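Lipase (Streptomyces rimosus, PDB 5MAL) hydrolyses triacylglycerols, aryl esters and fatty acyl-CoA thioesters as a secreted serine esterase of the SGNH (GDSL) superfamily, preferring medium-length acyl chains. Local coordinates at residues N94-G97 / E98-L102; L102-I105 / A106-R109; R109-I112 / Q113-P117. All blocks are in the same frame, centred on the assembly; numbering follows the deposited sequence.

Overall arrangement
All three contacts are local and follow one another along helix 98-130, the long helix that leads into strand 135-139. Interaction 1 is a surface contact at its first turn, where the chain comes over from helix 86-96; its chemistry is mostly backbone and water, with a disulfide behind it. Interaction 2 takes up at Leu102, is partly buried, and sends one arginine to helix 86-96 and another to helix 159-180. Interaction 3, also partly buried, shares Arg109 with it but differs in backbone, since regular alpha-helical bonding gives way to a wider turn before Pro117. Centres of interactions 1 and 3 lie about 20 Å apart.

Interaction 1. Residues N94-G97 / E98-L102; sequences NLQG and ESACL
Gln96 and Ala100 face each other across the corner between helices 86-96 and 98-130. The methyl of Ala100 points back at the preceding segment and meets Gln96 twice, at CB and at the amide oxygen: Ala100 CB lies 3.5 Å from Gln96 OE1. The backbone turn by itself puts Gln96 CB against the methyl; CG standing beside the backbone N (chi1 -62°) and the extended chain beyond it then bring OE1 to the same spot.

Backbone atoms do the polar work. Gly97 occupies the N-cap position, and its carbonyl opens the helix: Cys101 N donates to Gly97 O at 2.9 Å, with an N-H...O angle of 156° and the donor almost in line with the carbonyl bond. The positive phi of Gly97 (89°) allows the chain to turn here, a backbone angle that calls for glycine, since there is no room for a CB beside Gln96 O. One water spans the turn, donating to Gln96 O at 2.9 Å and accepting from Ala100 N at 2.7 Å, which supplies a first-turn N-H with an acceptor.

The sulfur of Cys101 is joined in a disulfide to Cys93 on helix 86-96. Glu98 extends away from Gly97, and its OE2 is hydrogen-bonded to Ser156.

The corner is thus closed by a covalent crosslink, while the van der Waals touch of Gln96 CB and OE1 on the Ala100 methyl is small; cap, water and disulfide together suggest that the corner is probably held more by backbone bonds and the disulfide than by side-chain burial.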
ATOM      1  N   ASN A  94     -16.609   3.915   9.858  1.00 20.79           N
ATOM      2  CA  ASN A  94     -16.595   3.577  11.258  1.00 20.63           C
ATOM      3  C   ASN A  94     -17.310   4.617  12.089  1.00 23.29           C
ATOM      4  O   ASN A  94     -17.482   4.449  13.294  1.00 20.61           O
ATOM      5  CB  ASN A  94     -15.160   3.384  11.724  1.00 21.52           C
ATOM      6  CG  ASN A  94     -14.619   2.043  11.308  1.00 25.00           C
ATOM      7  OD1 ASN A  94     -14.945   1.019  11.915  1.00 22.74           O
ATOM      8  ND2 ASN A  94     -13.825   2.023  10.238  1.00 25.30           N
ATOM      9  N   LEU A  95     -17.758   5.680  11.429  1.00 19.38           N
ATOM     10  CA  LEU A  95     -18.474   6.736  12.125  1.00 18.44           C
ATOM     11  C   LEU A  95     -19.954   6.811  11.759  1.00 19.06           C
ATOM     12  O   LEU A  95     -20.801   7.039  12.624  1.00 18.78           O
ATOM     13  CB  LEU A  95     -17.810   8.078  11.840  1.00 19.24           C
ATOM     14  CG  LEU A  95     -18.383   9.255  12.619  1.00 30.52           C
ATOM     15  CD1 LEU A  95     -18.452   8.891  14.088  1.00 31.23           C
ATOM     16  CD2 LEU A  95     -17.523  10.499  12.406  1.00 34.06           C
ATOM     17  N   GLN A  96     -20.273   6.618  10.483  1.00 15.44           N
ATOM     18  CA  GLN A  96     -21.614   6.948  10.001  1.00 14.67           C
ATOM     19  C   GLN A  96     -22.523   5.756   9.733  1.00 19.01           C
ATOM     20  O   GLN A  96     -23.688   5.931   9.356  1.00 22.64           O
ATOM     21  CB  GLN A  96     -21.500   7.788   8.737  1.00 15.83           C
ATOM     22  CG  GLN A  96     -20.788   9.093   8.978  1.00 14.44           C
ATOM     23  CD  GLN A  96     -20.850   9.988   7.776  1.00 18.87           C
ATOM     24  OE1 GLN A  96     -21.523   9.672   6.800  1.00 18.53           O
ATOM     25  NE2 GLN A  96     -20.157  11.113   7.836  1.00 19.31           N
ATOM     26  N   GLY A  97     -22.002   4.552   9.931  1.00 17.77           N
ATOM     27  CA  GLY A  97     -22.819   3.363   9.800  1.00 20.63           C
ATOM     28  C   GLY A  97     -22.852   2.782   8.401  1.00 19.14           C
ATOM     29  O   GLY A  97     -22.285   3.336   7.462  1.00 15.67           O
ATOM     30  N   GLU A  98     -23.540   1.657   8.268  1.00 16.77           N
ATOM     31  CA  GLU A  98     -23.418   0.829   7.090  1.00 14.86           C
ATOM     32  C   GLU A  98     -23.846   1.488   5.788  1.00 19.04           C
ATOM     33  O   GLU A  98     -23.148   1.374   4.784  1.00 16.29           O
ATOM     34  CB  GLU A  98     -24.216  -0.458   7.261  1.00 17.45           C
ATOM     35  CG  GLU A  98     -24.058  -1.386   6.085  1.00 12.21           C
ATOM     36  CD  GLU A  98     -24.945  -2.596   6.170  1.00 18.45           C
ATOM     37  OE1 GLU A  98     -26.166  -2.464   5.929  1.00 19.14           O
ATOM     38  OE2 GLU A  98     -24.421  -3.681   6.485  1.00 15.12           O
ATOM     39  N   SER A  99     -24.999   2.149   5.792  1.00 20.52           N
ATOM     40  CA  SER A  99     -25.500   2.741   4.561  1.00 19.01           C
ATOM     41  C   SER A  99     -24.508   3.766   4.026  1.00 15.64           C
ATOM     42  O   SER A  99     -24.114   3.697   2.860  1.00 15.78           O
ATOM     43  CB  SER A  99     -26.861   3.389   4.775  1.00 19.82           C
ATOM     44  OG  SER A  99     -27.286   3.983   3.559  1.00 27.20           O
ATOM     45  N   ALA A 100     -24.101   4.697   4.889  1.00 17.78           N
ATOM     46  CA  ALA A 100     -23.108   5.701   4.517  1.00 15.99           C
ATOM     47  C   ALA A 100     -21.807   5.024   4.088  1.00 15.90           C
ATOM     48  O   ALA A 100     -21.188   5.413   3.100  1.00 14.96           O
ATOM     49  CB  ALA A 100     -22.866   6.659   5.662  1.00 15.05           C
ATOM     50  N   CYS A 101     -21.410   3.989   4.827  1.00 14.36           N
ATOM     51  CA  CYS A 101     -20.204   3.241   4.498  1.00 13.82           C
ATOM     52  C   CYS A 101     -20.274   2.650   3.091  1.00 12.48           C
ATOM     53  O   CYS A 101     -19.368   2.841   2.286  1.00 13.61           O
ATOM     54  CB  CYS A 101     -19.971   2.126   5.517  1.00 17.64           C
ATOM     55  SG  CYS A 101     -18.458   1.200   5.211  1.00 16.39           S
ATOM     56  N   LEU A 102     -21.360   1.944   2.796  1.00 11.70           N
ATOM     57  CA  LEU A 102     -21.503   1.290   1.503  1.00 13.59           C
ATOM     58  C   LEU A 102     -21.464   2.327   0.376  1.00 14.57           C
ATOM     59  O   LEU A 102     -20.836   2.110  -0.657  1.00 14.78           O
ATOM     60  CB  LEU A 102     -22.800   0.484   1.453  1.00 12.66           C
ATOM     61  CG  LEU A 102     -22.830  -0.717   2.409  1.00 17.21           C
ATOM     62  CD1 LEU A 102     -24.111  -1.536   2.227  1.00 14.44           C
ATOM     63  CD2 LEU A 102     -21.588  -1.588   2.236  1.00 15.17           C
TER
HETATM   64  O   HOH W   1     -25.358   5.060   7.208  1.00 21.09           O

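Interaction 2. Residues L102-I105 / A106-R109; sequences LARI and AKAR
Arg104 and Lys107 both set CG anti to the backbone N (chi1 -172° and 167°), but the arginine then bends at chi2 (62°) whereas the lysine runs straight, which brings the guanidinium slantwise across the lysine's methylenes. This is an i to i+3 pair on a regular alpha-helix, part of the long helix 98-130 of the SGNH hydrolase fold. Arg104 NH1 comes 3.5 Å from Lys107 CD, and CE of the lysine stands over one face of the guanidinium, displaced toward its rim. The charged ends stay further apart, with Arg104 NH1 and Lys107 NZ separated by 4.5 Å. The like charges probably repel somewhat, an effect that the salt bridge from Arg104 NE to Asp88 on helix 86-96 may offset.

Four successive i+4 to i backbone bonds hold the turns. Ala106, Lys107, Ala108 and Arg109 donate in order to the carbonyls of Leu102, Ala103, Arg104 and Ile105. The shortest runs from Arg109 N to Ile105 O at 2.7 Å.

On the side turned to helix 159-180, buried Ile105 touches Ile163, and Arg109 crosses it at a slant on the way to a salt bridge from NE to Asp169. The arginine's aliphatic part thereby lies against both the isoleucine's carbonyl and its branch methyl: Arg109 CG is 3.2 Å from Ile105 O, and Arg109 CD is 3.8 Å from Ile105 CG2.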
ATOM      1  N   LEU A 102     -21.360   1.944   2.796  1.00 11.70           N
ATOM      2  CA  LEU A 102     -21.503   1.290   1.503  1.00 13.59           C
ATOM      3  C   LEU A 102     -21.464   2.327   0.376  1.00 14.57           C
ATOM      4  O   LEU A 102     -20.836   2.110  -0.657  1.00 14.78           O
ATOM      5  CB  LEU A 102     -22.800   0.484   1.453  1.00 12.66           C
ATOM      6  CG  LEU A 102     -22.830  -0.717   2.409  1.00 17.21           C
ATOM      7  CD1 LEU A 102     -24.111  -1.536   2.227  1.00 14.44           C
ATOM      8  CD2 LEU A 102     -21.588  -1.588   2.236  1.00 15.17           C
ATOM      9  N   ALA A 103     -22.110   3.462   0.603  1.00 15.62           N
ATOM     10  CA  ALA A 103     -22.120   4.558  -0.368  1.00 14.66           C
ATOM     11  C   ALA A 103     -20.712   5.105  -0.609  1.00 17.27           C
ATOM     12  O   ALA A 103     -20.315   5.375  -1.748  1.00 17.71           O
ATOM     13  CB  ALA A 103     -23.042   5.672   0.115  1.00 15.93           C
ATOM     14  N   ARG A 104     -19.974   5.283   0.481  1.00 13.20           N
ATOM     15  CA  ARG A 104     -18.617   5.799   0.411  1.00 11.96           C
ATOM     16  C   ARG A 104     -17.705   4.824  -0.325  1.00 18.08           C
ATOM     17  O   ARG A 104     -16.892   5.235  -1.146  1.00 15.47           O
ATOM     18  CB  ARG A 104     -18.087   6.082   1.820  1.00 18.41           C
ATOM     19  CG  ARG A 104     -16.757   6.801   1.854  1.00 20.38           C
ATOM     20  CD  ARG A 104     -16.863   8.173   1.213  1.00 23.10           C
ATOM     21  NE  ARG A 104     -15.553   8.784   0.998  1.00 26.61           N
ATOM     22  CZ  ARG A 104     -14.798   8.573  -0.080  1.00 25.24           C
ATOM     23  NH1 ARG A 104     -15.220   7.764  -1.046  1.00 22.77           N
ATOM     24  NH2 ARG A 104     -13.617   9.176  -0.194  1.00 28.38           N
ATOM     25  N   ILE A 105     -17.844   3.533  -0.022  1.00 13.29           N
ATOM     26  CA  ILE A 105     -17.118   2.479  -0.720  1.00 15.40           C
ATOM     27  C   ILE A 105     -17.437   2.454  -2.207  1.00 15.66           C
ATOM     28  O   ILE A 105     -16.547   2.310  -3.054  1.00 12.12           O
ATOM     29  CB  ILE A 105     -17.453   1.090  -0.152  1.00 15.41           C
ATOM     30  CG1 ILE A 105     -17.105   1.012   1.328  1.00 20.14           C
ATOM     31  CG2 ILE A 105     -16.711   0.014  -0.944  1.00 15.81           C
ATOM     32  CD1 ILE A 105     -15.666   0.881   1.550  1.00 31.96           C
ATOM     33  N   ALA A 106     -18.721   2.562  -2.523  1.00 16.31           N
ATOM     34  CA  ALA A 106     -19.141   2.561  -3.921  1.00 14.24           C
ATOM     35  C   ALA A 106     -18.467   3.703  -4.672  1.00 17.10           C
ATOM     36  O   ALA A 106     -18.020   3.533  -5.809  1.00 17.33           O
ATOM     37  CB  ALA A 106     -20.661   2.672  -4.023  1.00 19.76           C
ATOM     38  N   LYS A 107     -18.384   4.860  -4.024  1.00 14.60           N
ATOM     39  CA  LYS A 107     -17.760   6.028  -4.631  1.00 17.49           C
ATOM     40  C   LYS A 107     -16.273   5.737  -4.809  1.00 19.02           C
ATOM     41  O   LYS A 107     -15.703   6.007  -5.853  1.00 15.53           O
ATOM     42  CB  LYS A 107     -18.000   7.277  -3.772  1.00 18.99           C
ATOM     43  CG  LYS A 107     -17.155   8.493  -4.135  1.00 17.17           C
ATOM     44  CD  LYS A 107     -17.373   9.628  -3.146  1.00 23.30           C
ATOM     45  CE  LYS A 107     -16.365  10.751  -3.361  1.00 23.53           C
ATOM     46  NZ  LYS A 107     -16.526  11.852  -2.362  1.00 28.33           N
ATOM     47  N   ALA A 108     -15.661   5.135  -3.796  1.00 16.86           N
ATOM     48  CA  ALA A 108     -14.250   4.778  -3.870  1.00 16.09           C
ATOM     49  C   ALA A 108     -14.018   3.767  -4.977  1.00 13.39           C
ATOM     50  O   ALA A 108     -13.039   3.855  -5.715  1.00 18.32           O
ATOM     51  CB  ALA A 108     -13.762   4.222  -2.525  1.00 11.07           C
ATOM     52  N   ARG A 109     -14.926   2.805  -5.101  1.00 12.72           N
ATOM     53  CA  ARG A 109     -14.748   1.742  -6.080  1.00 12.38           C
ATOM     54  C   ARG A 109     -14.940   2.272  -7.492  1.00 17.64           C
ATOM     55  O   ARG A 109     -14.287   1.808  -8.422  1.00 17.47           O
ATOM     56  CB  ARG A 109     -15.709   0.588  -5.815  1.00 19.81           C
ATOM     57  CG  ARG A 109     -15.343  -0.208  -4.576  1.00 18.27           C
ATOM     58  CD  ARG A 109     -16.271  -1.378  -4.417  1.00 17.31           C
ATOM     59  NE  ARG A 109     -16.042  -2.351  -5.475  1.00 16.96           N
ATOM     60  CZ  ARG A 109     -16.872  -3.344  -5.766  1.00 23.21           C
ATOM     61  NH1 ARG A 109     -18.004  -3.487  -5.083  1.00 18.43           N
ATOM     62  NH2 ARG A 109     -16.570  -4.187  -6.742  1.00 16.04           N
TER

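Interaction 3. Residues R109-I112 / Q113-P117; sequences RAYI and QQTLP
From Arg109 to Gln114 the backbone keeps its i+4 to i bonds, then widens where Tyr111 O accepts, from opposite faces of its carbonyl plane, both Thr115 N at 2.8 Å and Leu116 N at 2.9 Å, the second an i+5 bond of pi type, so that one acceptor serves the alpha and the pi pattern at once.

One turn on from Tyr111, Thr115 sits squarely over its ring. Thr115 CB lies 3.7 Å from the centroid of the Tyr111 ring and only 2° off the normal, a CH-pi contact over the face, with the two side chains crossing at about a right angle. Thr115 CG2 is anti to the backbone N, which carries the methyl outward along the ring to 3.6 Å from Tyr111 CZ. Ring atom CD1 also packs at 4.1 Å on Leu116 CB, while the phenol OH is hydrogen-bonded to Gln119 OE1 just beyond, so its own helix contacts one face and bonds the hydroxyl, while loop residues Asp83 and Ala84 also touch the side chain.

Gln113 lies back over the preceding turn, with CG 3.0 Å from Arg109 O. Its amide and the guanidinium of Arg109 are turned 75° apart and do not bond to each other; Gln113 NE2 donates to Asp169 OD2, the same carboxylate oxygen that Arg109 engages, which ties this turn to helix 159-180.

Leu116 N has gone to Tyr111 O, and Pro117, which has no N-H, brings only its CD to Ile112 O, at 3.4 Å. A widened turn running into a proline, with the helix carrying on beyond it, is typical of a proline-kinked alpha-helix with a local pi-type turn.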
ATOM      1  N   ARG A 109     -14.926   2.805  -5.101  1.00 12.72           N
ATOM      2  CA  ARG A 109     -14.748   1.742  -6.080  1.00 12.38           C
ATOM      3  C   ARG A 109     -14.940   2.272  -7.492  1.00 17.64           C
ATOM      4  O   ARG A 109     -14.287   1.808  -8.422  1.00 17.47           O
ATOM      5  CB  ARG A 109     -15.709   0.588  -5.815  1.00 19.81           C
ATOM      6  CG  ARG A 109     -15.343  -0.208  -4.576  1.00 18.27           C
ATOM      7  CD  ARG A 109     -16.271  -1.378  -4.417  1.00 17.31           C
ATOM      8  NE  ARG A 109     -16.042  -2.351  -5.475  1.00 16.96           N
ATOM      9  CZ  ARG A 109     -16.872  -3.344  -5.766  1.00 23.21           C
ATOM     10  NH1 ARG A 109     -18.004  -3.487  -5.083  1.00 18.43           N
ATOM     11  NH2 ARG A 109     -16.570  -4.187  -6.742  1.00 16.04           N
ATOM     12  N   ALA A 110     -15.833   3.244  -7.650  1.00 17.72           N
ATOM     13  CA  ALA A 110     -15.985   3.893  -8.947  1.00 18.86           C
ATOM     14  C   ALA A 110     -14.674   4.572  -9.317  1.00 18.54           C
ATOM     15  O   ALA A 110     -14.242   4.512 -10.467  1.00 18.29           O
ATOM     16  CB  ALA A 110     -17.121   4.893  -8.927  1.00 17.88           C
ATOM     17  N   TYR A 111     -14.038   5.201  -8.329  1.00 16.21           N
ATOM     18  CA  TYR A 111     -12.767   5.877  -8.548  1.00 15.51           C
ATOM     19  C   TYR A 111     -11.707   4.900  -9.000  1.00 16.37           C
ATOM     20  O   TYR A 111     -11.024   5.117 -10.002  1.00 15.67           O
ATOM     21  CB  TYR A 111     -12.282   6.584  -7.286  1.00 17.72           C
ATOM     22  CG  TYR A 111     -11.148   7.543  -7.575  1.00 17.06           C
ATOM     23  CD1 TYR A 111      -9.844   7.085  -7.762  1.00 14.65           C
ATOM     24  CD2 TYR A 111     -11.386   8.904  -7.676  1.00 17.73           C
ATOM     25  CE1 TYR A 111      -8.810   7.964  -8.038  1.00 15.47           C
ATOM     26  CE2 TYR A 111     -10.357   9.789  -7.940  1.00 12.46           C
ATOM     27  CZ  TYR A 111      -9.079   9.317  -8.130  1.00 15.29           C
ATOM     28  OH  TYR A 111      -8.071  10.216  -8.404  1.00 22.88           O
ATOM     29  N   ILE A 112     -11.559   3.834  -8.226  1.00 13.21           N
ATOM     30  CA  ILE A 112     -10.609   2.783  -8.532  1.00 14.32           C
ATOM     31  C   ILE A 112     -10.765   2.239  -9.939  1.00 15.88           C
ATOM     32  O   ILE A 112      -9.786   2.102 -10.673  1.00 13.60           O
ATOM     33  CB  ILE A 112     -10.762   1.631  -7.557  1.00 11.54           C
ATOM     34  CG1 ILE A 112     -10.332   2.078  -6.157  1.00 13.36           C
ATOM     35  CG2 ILE A 112      -9.976   0.431  -8.035  1.00 13.77           C
ATOM     36  CD1 ILE A 112     -10.871   1.199  -5.038  1.00 10.46           C
ATOM     37  N   GLN A 113     -12.000   1.916 -10.311  1.00 15.00           N
ATOM     38  CA  GLN A 113     -12.246   1.245 -11.577  1.00 15.70           C
ATOM     39  C   GLN A 113     -12.067   2.193 -12.764  1.00 18.64           C
ATOM     40  O   GLN A 113     -11.602   1.787 -13.828  1.00 20.79           O
ATOM     41  CB  GLN A 113     -13.654   0.647 -11.587  1.00 14.77           C
ATOM     42  CG  GLN A 113     -13.886  -0.385 -10.477  1.00 24.03           C
ATOM     43  CD  GLN A 113     -15.336  -0.843 -10.369  1.00 31.93           C
ATOM     44  OE1 GLN A 113     -16.165  -0.539 -11.231  1.00 38.13           O
ATOM     45  NE2 GLN A 113     -15.648  -1.577  -9.304  1.00 26.05           N
ATOM     46  N   GLN A 114     -12.415   3.461 -12.558  1.00 16.79           N
ATOM     47  CA  GLN A 114     -12.536   4.423 -13.657  1.00 15.93           C
ATOM     48  C   GLN A 114     -11.389   5.429 -13.732  1.00 14.65           C
ATOM     49  O   GLN A 114     -10.777   5.627 -14.789  1.00 16.01           O
ATOM     50  CB  GLN A 114     -13.857   5.173 -13.522  1.00 15.23           C
ATOM     51  CG  GLN A 114     -15.077   4.280 -13.667  1.00 20.69           C
ATOM     52  CD  GLN A 114     -16.351   4.928 -13.149  1.00 24.14           C
ATOM     53  OE1 GLN A 114     -16.452   6.151 -13.056  1.00 27.78           O
ATOM     54  NE2 GLN A 114     -17.331   4.100 -12.789  1.00 30.47           N
ATOM     55  N   THR A 115     -11.111   6.053 -12.596  1.00 11.36           N
ATOM     56  CA  THR A 115     -10.293   7.256 -12.533  1.00 10.90           C
ATOM     57  C   THR A 115      -8.833   6.920 -12.260  1.00 16.12           C
ATOM     58  O   THR A 115      -7.916   7.526 -12.815  1.00 17.31           O
ATOM     59  CB  THR A 115     -10.809   8.202 -11.438  1.00 15.12           C
ATOM     60  OG1 THR A 115     -12.243   8.297 -11.510  1.00 15.75           O
ATOM     61  CG2 THR A 115     -10.194   9.561 -11.581  1.00 13.30           C
ATOM     62  N   LEU A 116      -8.622   5.942 -11.387  1.00 15.69           N
ATOM     63  CA  LEU A 116      -7.276   5.559 -10.966  1.00 14.55           C
ATOM     64  C   LEU A 116      -6.318   5.027 -12.053  1.00 13.23           C
ATOM     65  O   LEU A 116      -5.132   5.388 -12.027  1.00 12.08           O
ATOM     66  CB  LEU A 116      -7.376   4.518  -9.842  1.00 12.72           C
ATOM     67  CG  LEU A 116      -6.025   4.006  -9.339  1.00 15.98           C
ATOM     68  CD1 LEU A 116      -5.204   5.137  -8.725  1.00 13.36           C
ATOM     69  CD2 LEU A 116      -6.241   2.867  -8.350  1.00 16.56           C
ATOM     70  N   PRO A 117      -6.789   4.147 -12.971  1.00 13.53           N
ATOM     71  CA  PRO A 117      -5.833   3.567 -13.928  1.00 17.83           C
ATOM     72  C   PRO A 117      -4.953   4.601 -14.628  1.00 18.67           C
ATOM     73  O   PRO A 117      -3.752   4.370 -14.760  1.00 18.11           O
ATOM     74  CB  PRO A 117      -6.733   2.864 -14.944  1.00 17.62           C
ATOM     75  CG  PRO A 117      -7.936   2.515 -14.187  1.00 18.03           C
ATOM     76  CD  PRO A 117      -8.146   3.613 -13.188  1.00 15.14           C
TER